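Local coordinates for protein rutinosidase (Aspergillus niger, PDB 6I1A) that acts as a secreted family 5 glycoside hydrolase, a rutinosidase, probably also with exo-1,3-beta-glucosidase activity, at residues L67-R70 against Y71-I75; Q107-S110 against G111-A115. One frame throughout, in Å; residues are numbered along the deposited sequence.

Interaction 1: L67-R70 against Y71-I75. Unlike the reference sequence in segment 71-75: Leu74 (reference Trp).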
loop_
_atom_site.group_PDB
_atom_site.type_symbol
_atom_site.label_atom_id
_atom_site.label_comp_id
_atom_site.label_asym_id
_atom_site.label_seq_id
_atom_site.Cartn_x
_atom_site.Cartn_y
_atom_site.Cartn_z
ATOM N N LEU A 67 35.597 -12.513 -9.438
ATOM C CA LEU A 67 34.771 -12.531 -8.199
ATOM C C LEU A 67 35.631 -12.841 -6.981
ATOM O O LEU A 67 35.404 -12.255 -5.907
ATOM C CB LEU A 67 33.588 -13.499 -8.376
ATOM C CG LEU A 67 32.573 -13.003 -9.382
ATOM C CD1 LEU A 67 31.445 -14.010 -9.566
ATOM C CD2 LEU A 67 31.993 -11.652 -8.960
ATOM N N GLU A 68 36.577 -13.799 -7.068
ATOM C CA GLU A 68 37.426 -14.134 -5.920
ATOM C C GLU A 68 38.165 -12.883 -5.448
ATOM O O GLU A 68 38.362 -12.666 -4.242
ATOM C CB GLU A 68 38.445 -15.208 -6.304
ATOM C CG GLU A 68 37.832 -16.594 -6.473
ATOM C CD GLU A 68 37.340 -17.325 -5.231
ATOM O OE1 GLU A 68 37.659 -16.876 -4.131
ATOM O OE2 GLU A 68 36.642 -18.365 -5.373
ATOM N N HIS A 69 38.603 -12.047 -6.397
ATOM C CA HIS A 69 39.315 -10.807 -6.015
ATOM C C HIS A 69 38.360 -9.902 -5.216
ATOM O O HIS A 69 38.754 -9.351 -4.178
ATOM C CB HIS A 69 39.872 -10.101 -7.260
ATOM C CG HIS A 69 40.503 -8.803 -6.908
ATOM N ND1 HIS A 69 41.743 -8.745 -6.306
ATOM C CD2 HIS A 69 40.034 -7.538 -6.973
ATOM C CE1 HIS A 69 42.063 -7.476 -6.102
ATOM N NE2 HIS A 69 41.042 -6.717 -6.480
ATOM N N ARG A 70 37.120 -9.746 -5.679
ATOM C CA ARG A 70 36.129 -8.942 -4.933
ATOM C C ARG A 70 35.854 -9.557 -3.569
ATOM O O ARG A 70 35.737 -8.805 -2.566
ATOM C CB ARG A 70 34.858 -8.821 -5.763
ATOM C CG ARG A 70 33.805 -7.895 -5.131
ATOM C CD ARG A 70 32.708 -7.525 -6.088
ATOM N NE ARG A 70 31.655 -6.713 -5.523
ATOM C CZ ARG A 70 31.649 -5.373 -5.436
ATOM N NH1 ARG A 70 32.723 -4.692 -5.846
ATOM N NH2 ARG A 70 30.626 -4.739 -4.903
ATOM N N TYR A 71 35.655 -10.874 -3.500
ATOM C CA TYR A 71 35.446 -11.533 -2.182
ATOM C C TYR A 71 36.563 -11.176 -1.191
ATOM O O TYR A 71 36.371 -10.926 -0.009
ATOM C CB TYR A 71 35.329 -13.060 -2.279
ATOM C CG TYR A 71 34.304 -13.584 -3.267
ATOM C CD1 TYR A 71 33.139 -12.881 -3.543
ATOM C CD2 TYR A 71 34.412 -14.852 -3.783
ATOM C CE1 TYR A 71 32.206 -13.316 -4.460
ATOM C CE2 TYR A 71 33.454 -15.348 -4.637
ATOM C CZ TYR A 71 32.320 -14.609 -4.958
ATOM O OH TYR A 71 31.385 -15.103 -5.833
ATOM N N ALA A 72 37.799 -11.244 -1.695
ATOM C CA ALA A 72 38.974 -11.015 -0.839
ATOM C C ALA A 72 39.157 -9.550 -0.460
ATOM O O ALA A 72 39.802 -9.325 0.583
ATOM C CB ALA A 72 40.170 -11.538 -1.624
ATOM N N THR A 73 38.627 -8.597 -1.192
ATOM C CA THR A 73 38.974 -7.181 -0.996
ATOM C C THR A 73 37.820 -6.277 -0.586
ATOM O O THR A 73 38.096 -5.279 0.090
ATOM C CB THR A 73 39.629 -6.627 -2.244
ATOM O OG1 THR A 73 38.725 -6.711 -3.338
ATOM C CG2 THR A 73 40.956 -7.302 -2.520
ATOM N N LEU A 74 36.576 -6.566 -0.921
ATOM C CA LEU A 74 35.503 -5.561 -0.687
ATOM C C LEU A 74 35.216 -5.415 0.804
ATOM O O LEU A 74 35.040 -4.285 1.292
ATOM C CB LEU A 74 34.226 -5.968 -1.416
ATOM C CG LEU A 74 33.078 -4.959 -1.314
ATOM C CD1 LEU A 74 33.312 -3.719 -2.198
ATOM C CD2 LEU A 74 31.743 -5.567 -1.692
ATOM N N ILE A 75 35.072 -6.539 1.515
ATOM C CA ILE A 75 34.791 -6.557 2.978
ATOM C C ILE A 75 35.953 -7.200 3.678
ATOM O O ILE A 75 36.277 -8.369 3.417
ATOM C CB ILE A 75 33.461 -7.255 3.346
ATOM C CG1 ILE A 75 32.289 -6.576 2.648
ATOM C CG2 ILE A 75 33.297 -7.367 4.858
ATOM C CD1 ILE A 75 31.982 -5.167 3.089
#
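Tyr71 lies over Leu67 and Arg70 runs beside Leu74 on the last turns of helix 63-73, in a glycoside hydrolase family 5 domain of the TIM-barrel clan. The turns are alpha-helical: Tyr71 N donates almost straight to Leu67 O (2.8 Å, N-H...O 171°), and Ala72 N follows to Glu68 O. The Tyr71 ring turns back over the preceding turn, its CG opposite the carbonyl carbon and beside the backbone N (chi1 -53°). One ring face thereby covers Leu67 O, the acceptor of its own N-H, with ring CG 3.2 Å from that oxygen. Farther out, CZ rests on Leu67 CB at 3.8 Å, while Glu68 OE1 approaches CD2 with the carboxylate steeply inclined to the ring; OE2 is hydrogen-bonded to Tyr109 OH and Asn112 N. Arg70 leaves the helix with CG anti to its backbone N (chi1 -175°) and stays extended to NE, pointing the same way as Leu74. Leu74, tryptophan in the reference sequence, lays CD2 over one guanidinium face near its rim, 3.5 Å from NH2. The guanidinium is fixed by a salt bridge to Asp38, a hydrogen bond to Gly29 O and a cation-pi contact with Phe41. Toward the helix end, Arg70 O takes two N-H groups: Leu74 N at 2.9 Å and Thr73 N, longer and well above the carbonyl plane. On the more exposed side, Thr73 CG2 makes a CH-pi contact over the His69 ring, 4.1 Å from its centroid, and Thr73 OG1 donates to His69 O at 2.8 Å.

Interaction 2: Q107-S110 against G111-A115; sequences QLYS and GNQTA. With NAG (2-acetamido-2-deoxy-beta-D-glucopyranose), chain C; EDO (1,2-ethanediol), chain N.
Gln113, in the first turn of helix 113-128, folds its side chain back onto Tyr109 and the loop that enters this helix of the TIM-barrel-clan domain. From CB, the chain sets CG opposite the carbonyl carbon (chi1 -68°) and bends at chi2 (100°), carrying CD to 3.9 Å from Tyr109 O. There the amide divides its two ends between successive parts of the loop. NE2 donates to Tyr109 O at 2.9 Å, with the acceptor close to the amide plane. OE1 accepts from Gly111 N at 2.8 Å through an in-plane lone pair, and also lies 3.9 Å from Ser110 C. These two bonds fix the amide's rotation and tie the loop backbone to the helix start. Gly111 N lies over one face of the Tyr109 ring, while Gly111 CA packs 3.6 Å from Tyr109 CE2. Tyr109 OH is hydrogen-bonded to Glu68, and Ser110 OG to Ala98 O. Asn112 occupies the N-cap position but makes no side-chain capping bond, and its ND2 is joined covalently to C1 of an N-acetylglucosamine, whose methyl C8 comes within 3.7 Å of Tyr109 OH.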
loop_
_atom_site.group_PDB
_atom_site.type_symbol
_atom_site.label_atom_id
_atom_site.label_comp_id
_atom_site.label_asym_id
_atom_site.label_seq_id
_atom_site.Cartn_x
_atom_site.Cartn_y
_atom_site.Cartn_z
ATOM N N GLN A 107 24.858 -20.913 -13.893
ATOM C CA GLN A 107 25.899 -19.970 -14.367
ATOM C C GLN A 107 26.464 -19.155 -13.222
ATOM O O GLN A 107 27.457 -18.407 -13.447
ATOM C CB GLN A 107 25.359 -19.000 -15.395
ATOM C CG GLN A 107 25.830 -19.154 -16.795
ATOM C CD GLN A 107 27.305 -18.996 -17.078
ATOM O OE1 GLN A 107 28.207 -18.687 -16.247
ATOM N NE2 GLN A 107 27.542 -19.252 -18.332
ATOM N N LEU A 108 25.899 -19.247 -12.003
ATOM C CA LEU A 108 26.515 -18.553 -10.873
ATOM C C LEU A 108 27.826 -19.230 -10.489
ATOM O O LEU A 108 27.896 -20.481 -10.585
ATOM C CB LEU A 108 25.550 -18.489 -9.689
ATOM C CG LEU A 108 24.250 -17.727 -9.961
ATOM C CD1 LEU A 108 23.331 -17.853 -8.761
ATOM C CD2 LEU A 108 24.514 -16.287 -10.325
ATOM N N TYR A 109 28.780 -18.455 -10.023
ATOM C CA TYR A 109 30.112 -18.968 -9.690
ATOM C C TYR A 109 30.102 -19.641 -8.311
ATOM O O TYR A 109 29.626 -19.081 -7.314
ATOM C CB TYR A 109 31.123 -17.816 -9.675
ATOM C CG TYR A 109 32.492 -18.197 -9.189
ATOM C CD1 TYR A 109 33.276 -19.095 -9.923
ATOM C CD2 TYR A 109 33.013 -17.660 -8.035
ATOM C CE1 TYR A 109 34.527 -19.455 -9.465
ATOM C CE2 TYR A 109 34.287 -17.988 -7.589
ATOM C CZ TYR A 109 35.041 -18.885 -8.324
ATOM O OH TYR A 109 36.285 -19.217 -7.840
ATOM N N SER A 110 30.653 -20.878 -8.257
ATOM C CA SER A 110 30.930 -21.626 -7.024
ATOM C C SER A 110 32.438 -21.587 -6.739
ATOM O O SER A 110 33.205 -22.200 -7.536
ATOM C CB SER A 110 30.486 -23.062 -7.133
ATOM O OG SER A 110 29.072 -23.180 -7.160
ATOM N N GLY A 111 32.857 -20.920 -5.691
ATOM C CA GLY A 111 34.285 -20.826 -5.327
ATOM C C GLY A 111 34.504 -20.840 -3.847
ATOM O O GLY A 111 33.865 -21.623 -3.149
ATOM N N ASN A 112 35.323 -19.917 -3.354
ATOM C CA ASN A 112 35.733 -19.865 -1.933
ATOM C C ASN A 112 34.879 -18.888 -1.118
ATOM O O ASN A 112 35.353 -18.441 -0.051
ATOM C CB ASN A 112 37.221 -19.494 -1.811
ATOM C CG ASN A 112 38.149 -20.647 -2.050
ATOM O OD1 ASN A 112 37.778 -21.794 -1.880
ATOM N ND2 ASN A 112 39.338 -20.344 -2.522
ATOM N N GLN A 113 33.647 -18.586 -1.561
ATOM C CA GLN A 113 32.788 -17.676 -0.776
ATOM C C GLN A 113 32.769 -18.043 0.697
ATOM O O GLN A 113 32.844 -17.138 1.556
ATOM C CB GLN A 113 31.370 -17.702 -1.323
ATOM C CG GLN A 113 31.219 -17.095 -2.698
ATOM C CD GLN A 113 31.162 -18.109 -3.816
ATOM O OE1 GLN A 113 31.921 -19.078 -3.787
ATOM N NE2 GLN A 113 30.239 -17.945 -4.767
ATOM N N THR A 114 32.537 -19.307 1.080
ATOM C CA THR A 114 32.291 -19.646 2.501
ATOM C C THR A 114 33.610 -19.513 3.297
ATOM O O THR A 114 33.550 -19.365 4.509
ATOM C CB THR A 114 31.661 -21.040 2.670
ATOM O OG1 THR A 114 32.548 -22.019 2.122
ATOM C CG2 THR A 114 30.280 -21.110 2.050
ATOM N N ALA A 115 34.757 -19.595 2.646
ATOM C CA ALA A 115 36.030 -19.352 3.351
ATOM C C ALA A 115 36.109 -17.878 3.754
ATOM O O ALA A 115 36.524 -17.571 4.889
ATOM C CB ALA A 115 37.210 -19.715 2.482
HETATM C C1 NAG C . 40.259 -21.428 -2.683
HETATM C C2 NAG C . 41.084 -21.144 -3.919
HETATM C C3 NAG C . 42.296 -22.114 -3.889
HETATM C C4 NAG C . 43.065 -22.123 -2.566
HETATM C C5 NAG C . 42.116 -22.381 -1.383
HETATM C C6 NAG C . 42.835 -22.437 -0.009
HETATM C C7 NAG C . 40.025 -20.777 -6.090
HETATM C C8 NAG C . 39.154 -21.409 -7.139
HETATM N N2 NAG C . 40.257 -21.529 -5.042
HETATM O O3 NAG C . 43.174 -21.775 -4.960
HETATM O O4 NAG C . 44.013 -23.203 -2.616
HETATM O O5 NAG C . 41.091 -21.357 -1.480
HETATM O O6 NAG C . 43.519 -21.198 0.227
HETATM O O7 NAG C . 40.520 -19.681 -6.156
HETATM C C1 EDO N . 31.151 -23.897 -3.385
HETATM O O1 EDO N . 32.372 -23.888 -4.088
HETATM C C2 EDO N . 30.269 -25.003 -3.702
HETATM O O2 EDO N . 30.850 -26.188 -3.196
#

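Interactions 1 and 2 lie side by side, centres about 11 Å apart, on one side of the chain's centre, and both are partly buried. Interaction 1 belongs to the end of helix 63-73, interaction 2 to the loop entering helix 113-128. Glu68 joins them: its OE2 accepts hydrogen bonds from Tyr109 OH at 2.6 Å and Asn112 N at 2.9 Å, so a carboxylate of helix 63-73 meets the N-cap residue of helix 113-128. Tyr71 OH also packs against Gln113 NE2. Residues 67-75 combine helical backbone bonds with aromatic and guanidinium packing; residues 107-115 rely on one side-chain amide bonding to irregular backbone, beside a surface glycan.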